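Local coordinates for protein NalP translocator (Neisseria meningitidis, PDB 1UYN) that forms the outer-membrane beta-barrel of an autotransporter, a hydrophilic pore through which the protease-bearing passenger domain is moved to the bacterial cell surface, at residues A[46-57]-A[294-305]; A[13-21]-A[131-139]. All coordinates share one frame; numbering follows the deposited sequence.

In the fold
From the N terminus the chain first forms helix 12-34, which runs inside the barrel, and then enters strand 43-57, the first of twelve antiparallel strands. Interaction 2 comes from the early part of that helix: 13-21 lies against the inner wall formed by strand 121-139, closing a loop of 109 residues. Interaction 1 starts within this loop, at 46-57, and ends beyond it at 294-305, so the two contacts cross along the chain. It joins the first strand to the last and shuts the barrel, while interaction 2 ties the helix filling the pore to the wall. The two meet where Trp56 packs on Ala19 and Ala20 of the helix.

Interaction 1: A[46-57]-A[294-305]; sequences IAQTQQDGGTWE and QYGNHSGRVGVG
Strands 46-57 and 295-305 run antiparallel, their directions 171° apart, in register from Ile46 beside Gly305 to Trp56 beside Tyr295, with backbone bonds such as Val304 N to Ala47 O (2.9 Å). These first and last strands of the autotransporter barrel meet in its closing seam.

Ala47, Thr49, Val302 and Val304 lie on the outer surface, where Thr49 OG1 is hydrogen-bonded to Gln70 of the next strand. On the inner face, Asp52 OD1 takes two bonds from opposite faces of its carboxylate plane: Ser299 OG (3.0 Å) from above it and Asn297 ND2 (3.1 Å) on the anti side. Arg27 of helix 12-34 adds a salt bridge to OD1. Trp56 CG lies anti to its backbone N (chi1 -164°), as does Tyr295 CG, which brings the rings together: the edge of Tyr295 meets the face of Trp56, Tyr295 CD2 lying 3.5 Å from Trp56 CD2, planes at 83°. On the outer face His298 ND1 donates its N-H to Gly53 O (3.0 Å), which lies in the ring plane, while His298 N reaches it from above the carbonyl plane.

With three donors on one oxygen, one a cation, buried Asp52 is probably held ionised, coupling the seam to the helix.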
# COMPACT_ATOMS: atom_id res chain seq x y z
N ILE A 46 -13.24 -11.70 -0.76
CA ILE A 46 -13.20 -10.35 -0.17
C ILE A 46 -13.16 -9.25 -1.23
O ILE A 46 -12.30 -9.26 -2.10
CB ILE A 46 -11.98 -10.22 0.76
CG1 ILE A 46 -11.75 -11.51 1.59
CG2 ILE A 46 -12.17 -9.04 1.71
CD1 ILE A 46 -10.30 -12.07 1.42
N ALA A 47 -14.08 -8.30 -1.15
CA ALA A 47 -14.07 -7.11 -2.01
C ALA A 47 -13.89 -5.86 -1.16
O ALA A 47 -14.61 -5.69 -0.17
CB ALA A 47 -15.38 -7.02 -2.79
N GLN A 48 -12.98 -4.98 -1.56
CA GLN A 48 -12.51 -3.87 -0.73
C GLN A 48 -12.29 -2.60 -1.57
O GLN A 48 -11.83 -2.67 -2.71
CB GLN A 48 -11.17 -4.24 -0.06
CG GLN A 48 -11.16 -4.32 1.43
CD GLN A 48 -10.12 -5.31 1.99
OE1 GLN A 48 -8.97 -4.95 2.19
NE2 GLN A 48 -10.54 -6.53 2.25
N THR A 49 -12.63 -1.46 -0.98
CA THR A 49 -12.12 -0.15 -1.41
C THR A 49 -11.20 0.51 -0.38
O THR A 49 -11.61 0.77 0.75
CB THR A 49 -13.29 0.77 -1.66
OG1 THR A 49 -14.12 0.18 -2.64
CG2 THR A 49 -12.82 2.08 -2.31
N GLN A 50 -9.97 0.81 -0.78
CA GLN A 50 -9.07 1.59 0.07
C GLN A 50 -8.96 2.99 -0.53
O GLN A 50 -8.61 3.10 -1.67
CB GLN A 50 -7.71 0.89 0.15
CG GLN A 50 -6.55 1.75 0.67
CD GLN A 50 -5.17 1.04 0.52
OE1 GLN A 50 -4.24 1.59 -0.11
NE2 GLN A 50 -5.04 -0.15 1.11
N GLN A 51 -9.33 4.04 0.21
CA GLN A 51 -9.04 5.45 -0.16
C GLN A 51 -7.82 6.02 0.60
O GLN A 51 -7.62 5.74 1.76
CB GLN A 51 -10.24 6.37 0.07
CG GLN A 51 -11.58 5.91 -0.55
CD GLN A 51 -11.55 5.82 -2.09
OE1 GLN A 51 -12.34 5.08 -2.69
NE2 GLN A 51 -10.66 6.58 -2.73
N ASP A 52 -7.03 6.85 -0.08
CA ASP A 52 -5.78 7.42 0.42
C ASP A 52 -5.79 8.91 0.19
O ASP A 52 -6.35 9.36 -0.80
CB ASP A 52 -4.60 6.83 -0.33
CG ASP A 52 -4.14 5.53 0.24
OD1 ASP A 52 -3.69 5.54 1.41
OD2 ASP A 52 -4.19 4.43 -0.38
N GLY A 53 -5.16 9.67 1.08
CA GLY A 53 -5.24 11.12 0.98
C GLY A 53 -4.24 11.81 1.87
O GLY A 53 -4.41 11.85 3.07
N GLY A 54 -3.20 12.37 1.29
CA GLY A 54 -2.21 13.09 2.07
C GLY A 54 -1.55 14.25 1.37
O GLY A 54 -1.89 14.60 0.24
N THR A 55 -0.61 14.84 2.09
CA THR A 55 0.32 15.83 1.56
C THR A 55 1.74 15.31 1.80
O THR A 55 1.98 14.49 2.69
CB THR A 55 0.11 17.18 2.26
OG1 THR A 55 0.03 16.98 3.67
CG2 THR A 55 -1.24 17.78 1.92
N TRP A 56 2.70 15.78 0.99
CA TRP A 56 4.06 15.28 1.08
C TRP A 56 5.04 16.28 0.49
O TRP A 56 4.97 16.59 -0.68
CB TRP A 56 4.11 13.93 0.35
CG TRP A 56 5.31 13.01 0.59
CD1 TRP A 56 6.44 13.26 1.35
CD2 TRP A 56 5.49 11.68 0.04
NE1 TRP A 56 7.29 12.18 1.30
CE2 TRP A 56 6.75 11.20 0.50
CE3 TRP A 56 4.72 10.85 -0.80
CZ2 TRP A 56 7.25 9.93 0.16
CZ3 TRP A 56 5.23 9.58 -1.15
CH2 TRP A 56 6.48 9.14 -0.67
N GLU A 57 5.95 16.81 1.31
CA GLU A 57 7.12 17.50 0.78
C GLU A 57 8.23 16.49 0.41
O GLU A 57 8.81 15.85 1.29
CB GLU A 57 7.68 18.49 1.80
CG GLU A 57 8.69 19.46 1.21
CD GLU A 57 8.05 20.74 0.78
OE1 GLU A 57 6.80 20.81 0.89
OE2 GLU A 57 8.78 21.69 0.33
N GLN A 294 7.13 16.44 7.34
CA GLN A 294 6.83 16.66 5.93
C GLN A 294 6.08 15.52 5.27
O GLN A 294 6.08 15.39 4.04
CB GLN A 294 8.11 17.00 5.17
CG GLN A 294 8.53 18.48 5.30
CD GLN A 294 9.72 18.78 4.41
OE1 GLN A 294 9.81 19.86 3.80
NE2 GLN A 294 10.62 17.80 4.30
N TYR A 295 5.41 14.70 6.06
CA TYR A 295 4.58 13.65 5.45
C TYR A 295 3.38 13.42 6.32
O TYR A 295 3.47 13.41 7.53
CB TYR A 295 5.40 12.36 5.18
CG TYR A 295 4.59 11.20 4.63
CD1 TYR A 295 3.70 10.50 5.44
CD2 TYR A 295 4.70 10.81 3.30
CE1 TYR A 295 2.97 9.47 4.97
CE2 TYR A 295 3.93 9.75 2.79
CZ TYR A 295 3.07 9.09 3.64
OH TYR A 295 2.29 8.05 3.21
N GLY A 296 2.23 13.25 5.69
CA GLY A 296 1.01 12.90 6.38
C GLY A 296 0.04 12.27 5.41
O GLY A 296 -0.23 12.84 4.38
N ASN A 297 -0.49 11.11 5.74
CA ASN A 297 -1.40 10.40 4.86
C ASN A 297 -2.55 9.83 5.62
O ASN A 297 -2.34 9.14 6.57
CB ASN A 297 -0.67 9.25 4.16
CG ASN A 297 -1.48 8.67 3.01
OD1 ASN A 297 -1.62 9.31 1.93
ND2 ASN A 297 -2.06 7.48 3.22
N HIS A 298 -3.78 10.11 5.20
CA HIS A 298 -4.97 9.40 5.70
C HIS A 298 -5.22 8.19 4.81
O HIS A 298 -5.33 8.33 3.63
CB HIS A 298 -6.21 10.31 5.68
CG HIS A 298 -6.02 11.62 6.36
ND1 HIS A 298 -5.28 12.63 5.80
CD2 HIS A 298 -6.46 12.08 7.55
CE1 HIS A 298 -5.27 13.67 6.62
NE2 HIS A 298 -5.99 13.36 7.68
N SER A 299 -5.30 7.00 5.39
CA SER A 299 -5.68 5.76 4.68
C SER A 299 -6.96 5.20 5.29
O SER A 299 -7.08 5.09 6.51
CB SER A 299 -4.58 4.70 4.79
OG SER A 299 -4.67 3.80 3.70
N GLY A 300 -7.93 4.89 4.44
CA GLY A 300 -9.22 4.34 4.88
C GLY A 300 -9.50 3.04 4.16
O GLY A 300 -8.84 2.74 3.20
N ARG A 301 -10.48 2.27 4.57
CA ARG A 301 -10.73 0.96 3.93
C ARG A 301 -12.07 0.38 4.36
O ARG A 301 -12.35 0.35 5.55
CB ARG A 301 -9.63 -0.03 4.29
CG ARG A 301 -9.14 -0.80 3.15
CD ARG A 301 -8.60 -2.14 3.51
NE ARG A 301 -7.40 -2.03 4.34
CZ ARG A 301 -7.02 -2.91 5.28
NH1 ARG A 301 -7.72 -4.02 5.56
NH2 ARG A 301 -5.89 -2.68 5.95
N VAL A 302 -12.88 -0.03 3.39
CA VAL A 302 -14.14 -0.70 3.67
C VAL A 302 -14.14 -1.98 2.84
O VAL A 302 -13.85 -1.95 1.66
CB VAL A 302 -15.38 0.16 3.32
CG1 VAL A 302 -16.68 -0.60 3.66
CG2 VAL A 302 -15.37 1.46 4.10
N GLY A 303 -14.42 -3.10 3.50
CA GLY A 303 -14.42 -4.41 2.89
C GLY A 303 -15.69 -5.18 3.19
O GLY A 303 -16.21 -5.14 4.33
N VAL A 304 -16.22 -5.86 2.18
CA VAL A 304 -17.31 -6.80 2.39
C VAL A 304 -16.78 -8.18 2.01
O VAL A 304 -15.98 -8.30 1.11
CB VAL A 304 -18.55 -6.36 1.62
CG1 VAL A 304 -19.65 -7.42 1.67
CG2 VAL A 304 -19.09 -5.06 2.23
N GLY A 305 -17.21 -9.20 2.72
CA GLY A 305 -16.56 -10.51 2.68
C GLY A 305 -17.56 -11.66 2.71
O GLY A 305 -18.67 -11.52 3.23

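Interaction 2: A[13-21]-A[131-139]; sequences VYADSTAAH and RYKNSISRS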
# COMPACT_ATOMS: atom_id res chain seq x y z
N VAL A 13 8.25 16.10 -10.95
CA VAL A 13 6.89 15.55 -10.98
C VAL A 13 6.86 14.08 -11.34
O VAL A 13 6.05 13.32 -10.79
CB VAL A 13 5.92 16.37 -11.89
CG1 VAL A 13 6.23 16.19 -13.41
CG2 VAL A 13 4.50 15.99 -11.56
N TYR A 14 7.76 13.63 -12.20
CA TYR A 14 7.85 12.21 -12.42
C TYR A 14 8.37 11.43 -11.21
O TYR A 14 7.82 10.40 -10.88
CB TYR A 14 8.66 11.91 -13.65
CG TYR A 14 8.02 12.49 -14.85
CD1 TYR A 14 7.08 11.78 -15.53
CD2 TYR A 14 8.36 13.76 -15.31
CE1 TYR A 14 6.46 12.33 -16.64
CE2 TYR A 14 7.75 14.31 -16.43
CZ TYR A 14 6.80 13.59 -17.07
OH TYR A 14 6.18 14.08 -18.17
N ALA A 15 9.43 11.90 -10.55
CA ALA A 15 9.94 11.22 -9.34
C ALA A 15 8.88 11.12 -8.26
O ALA A 15 8.72 10.09 -7.65
CB ALA A 15 11.15 11.96 -8.76
N ASP A 16 8.17 12.22 -8.05
CA ASP A 16 7.19 12.36 -7.00
C ASP A 16 5.96 11.52 -7.18
O ASP A 16 5.43 10.98 -6.21
CB ASP A 16 6.76 13.83 -6.94
CG ASP A 16 7.84 14.74 -6.38
OD1 ASP A 16 8.83 14.21 -5.86
OD2 ASP A 16 7.81 15.99 -6.43
N SER A 17 5.45 11.45 -8.41
CA SER A 17 4.29 10.61 -8.71
C SER A 17 4.65 9.15 -8.55
O SER A 17 3.95 8.39 -7.87
CB SER A 17 3.75 10.87 -10.09
OG SER A 17 4.78 10.91 -11.05
N THR A 18 5.78 8.74 -9.11
CA THR A 18 6.25 7.37 -8.86
C THR A 18 6.37 7.06 -7.38
O THR A 18 5.88 6.05 -6.92
CB THR A 18 7.59 7.11 -9.50
OG1 THR A 18 7.51 7.40 -10.90
CG2 THR A 18 7.91 5.63 -9.43
N ALA A 19 7.02 7.94 -6.64
CA ALA A 19 7.11 7.82 -5.17
C ALA A 19 5.72 7.68 -4.51
O ALA A 19 5.55 6.86 -3.59
CB ALA A 19 7.81 9.04 -4.60
N ALA A 20 4.76 8.50 -4.95
CA ALA A 20 3.39 8.45 -4.42
C ALA A 20 2.72 7.11 -4.67
O ALA A 20 1.98 6.64 -3.84
CB ALA A 20 2.55 9.57 -5.01
N HIS A 21 3.01 6.51 -5.82
CA HIS A 21 2.47 5.19 -6.16
C HIS A 21 3.06 4.07 -5.29
O HIS A 21 2.32 3.27 -4.70
CB HIS A 21 2.70 4.86 -7.64
CG HIS A 21 2.32 3.46 -7.98
ND1 HIS A 21 1.02 3.02 -7.97
CD2 HIS A 21 3.07 2.38 -8.28
CE1 HIS A 21 0.98 1.74 -8.29
NE2 HIS A 21 2.22 1.32 -8.48
N ARG A 131 1.87 -3.29 -12.34
CA ARG A 131 2.25 -2.40 -13.38
C ARG A 131 1.61 -1.07 -13.09
O ARG A 131 0.60 -0.99 -12.43
CB ARG A 131 1.76 -2.95 -14.70
CG ARG A 131 2.26 -4.33 -15.01
CD ARG A 131 3.64 -4.34 -15.63
NE ARG A 131 3.52 -4.44 -17.08
CZ ARG A 131 4.09 -3.60 -17.93
NH1 ARG A 131 4.87 -2.58 -17.51
NH2 ARG A 131 3.89 -3.78 -19.23
N TYR A 132 2.24 -0.00 -13.56
CA TYR A 132 1.66 1.31 -13.37
C TYR A 132 1.85 2.18 -14.60
O TYR A 132 2.73 1.94 -15.40
CB TYR A 132 2.16 1.97 -12.07
CG TYR A 132 3.59 2.42 -12.07
CD1 TYR A 132 3.94 3.65 -12.56
CD2 TYR A 132 4.59 1.61 -11.55
CE1 TYR A 132 5.23 4.07 -12.57
CE2 TYR A 132 5.90 2.02 -11.56
CZ TYR A 132 6.22 3.26 -12.07
OH TYR A 132 7.54 3.71 -12.09
N LYS A 133 0.94 3.12 -14.77
CA LYS A 133 1.05 4.11 -15.81
C LYS A 133 0.84 5.47 -15.19
O LYS A 133 -0.18 5.71 -14.58
CB LYS A 133 0.01 3.86 -16.91
CG LYS A 133 0.26 4.72 -18.16
CD LYS A 133 -0.59 4.31 -19.38
CE LYS A 133 -1.65 5.41 -19.74
NZ LYS A 133 -1.49 5.98 -21.14
N ASN A 134 1.80 6.36 -15.37
CA ASN A 134 1.70 7.74 -14.87
C ASN A 134 1.49 8.64 -16.05
O ASN A 134 2.26 8.63 -17.01
CB ASN A 134 3.02 8.15 -14.16
CG ASN A 134 3.23 7.44 -12.83
OD1 ASN A 134 2.32 6.78 -12.31
ND2 ASN A 134 4.43 7.53 -12.31
N SER A 135 0.42 9.42 -15.99
CA SER A 135 0.17 10.47 -16.97
C SER A 135 0.46 11.77 -16.31
O SER A 135 -0.08 12.05 -15.29
CB SER A 135 -1.26 10.44 -17.41
OG SER A 135 -1.41 9.38 -18.30
N ILE A 136 1.36 12.54 -16.87
CA ILE A 136 1.75 13.80 -16.30
C ILE A 136 1.30 14.86 -17.24
O ILE A 136 1.43 14.68 -18.40
CB ILE A 136 3.27 13.83 -16.17
CG1 ILE A 136 3.72 13.21 -14.84
CG2 ILE A 136 3.76 15.24 -16.24
CD1 ILE A 136 3.29 11.77 -14.59
N SER A 137 0.71 15.93 -16.74
CA SER A 137 0.75 17.19 -17.47
C SER A 137 1.38 18.26 -16.59
O SER A 137 1.13 18.31 -15.40
CB SER A 137 -0.61 17.64 -17.96
OG SER A 137 -1.59 17.20 -17.08
N ARG A 138 2.25 19.06 -17.20
CA ARG A 138 2.91 20.16 -16.50
C ARG A 138 2.87 21.44 -17.29
O ARG A 138 3.37 21.51 -18.42
CB ARG A 138 4.40 19.88 -16.16
CG ARG A 138 5.05 18.68 -16.72
CD ARG A 138 6.54 18.67 -16.41
NE ARG A 138 7.30 18.83 -17.65
CZ ARG A 138 8.26 19.71 -17.85
NH1 ARG A 138 8.63 20.55 -16.91
NH2 ARG A 138 8.87 19.74 -19.02
N SER A 139 2.29 22.47 -16.67
CA SER A 139 2.41 23.82 -17.15
C SER A 139 3.87 24.12 -17.34
O SER A 139 4.69 23.94 -16.44
CB SER A 139 1.79 24.82 -16.16
OG SER A 139 2.59 24.96 -15.01
O HOH W 1 6.52 8.94 -13.17
O HOH W 2 1.72 -1.45 -9.74
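Val13, Tyr14, Ser17, Thr18 and His21 of the helix plugging the autotransporter barrel lie over the inward-facing residues of strand 131-139; the helix and strand axes pass 9.6 Å apart at 142°.

Apolar packing gathers round Ile136. Its CG1 sits over one face of the Tyr14 ring, 3.4 Å from Tyr14 CE1, and its CG2 meets Val13 CG1 at 3.9 Å, the two side chains running past one another antiparallel. The hydroxyl of Tyr14 bonds to Glu191, which also forms a salt bridge with Arg138.

At the other end, Tyr132 CB stands over the face of the His21 imidazole, 3.9 Å from its centroid, a CH-pi contact, while the two ring planes are inclined at 39°. With chi1 at 71°, Tyr132 CG tucks between its own backbone N and carbonyl carbon, and the phenol rises toward the helix beside Thr18 CG2. Its hydroxyl bonds to Gln186, a partner shared with Thr18 OG1.

Two waters add polar bridges. One water oxygen lies 3.1 Å from His21 NE2 and makes a weak bond to Arg131 O. The other donates to Thr18 OG1 at 2.9 Å and accepts from Asn134 ND2 at 2.7 Å, while Asn134 OD1 bonds to Thr104 OG1.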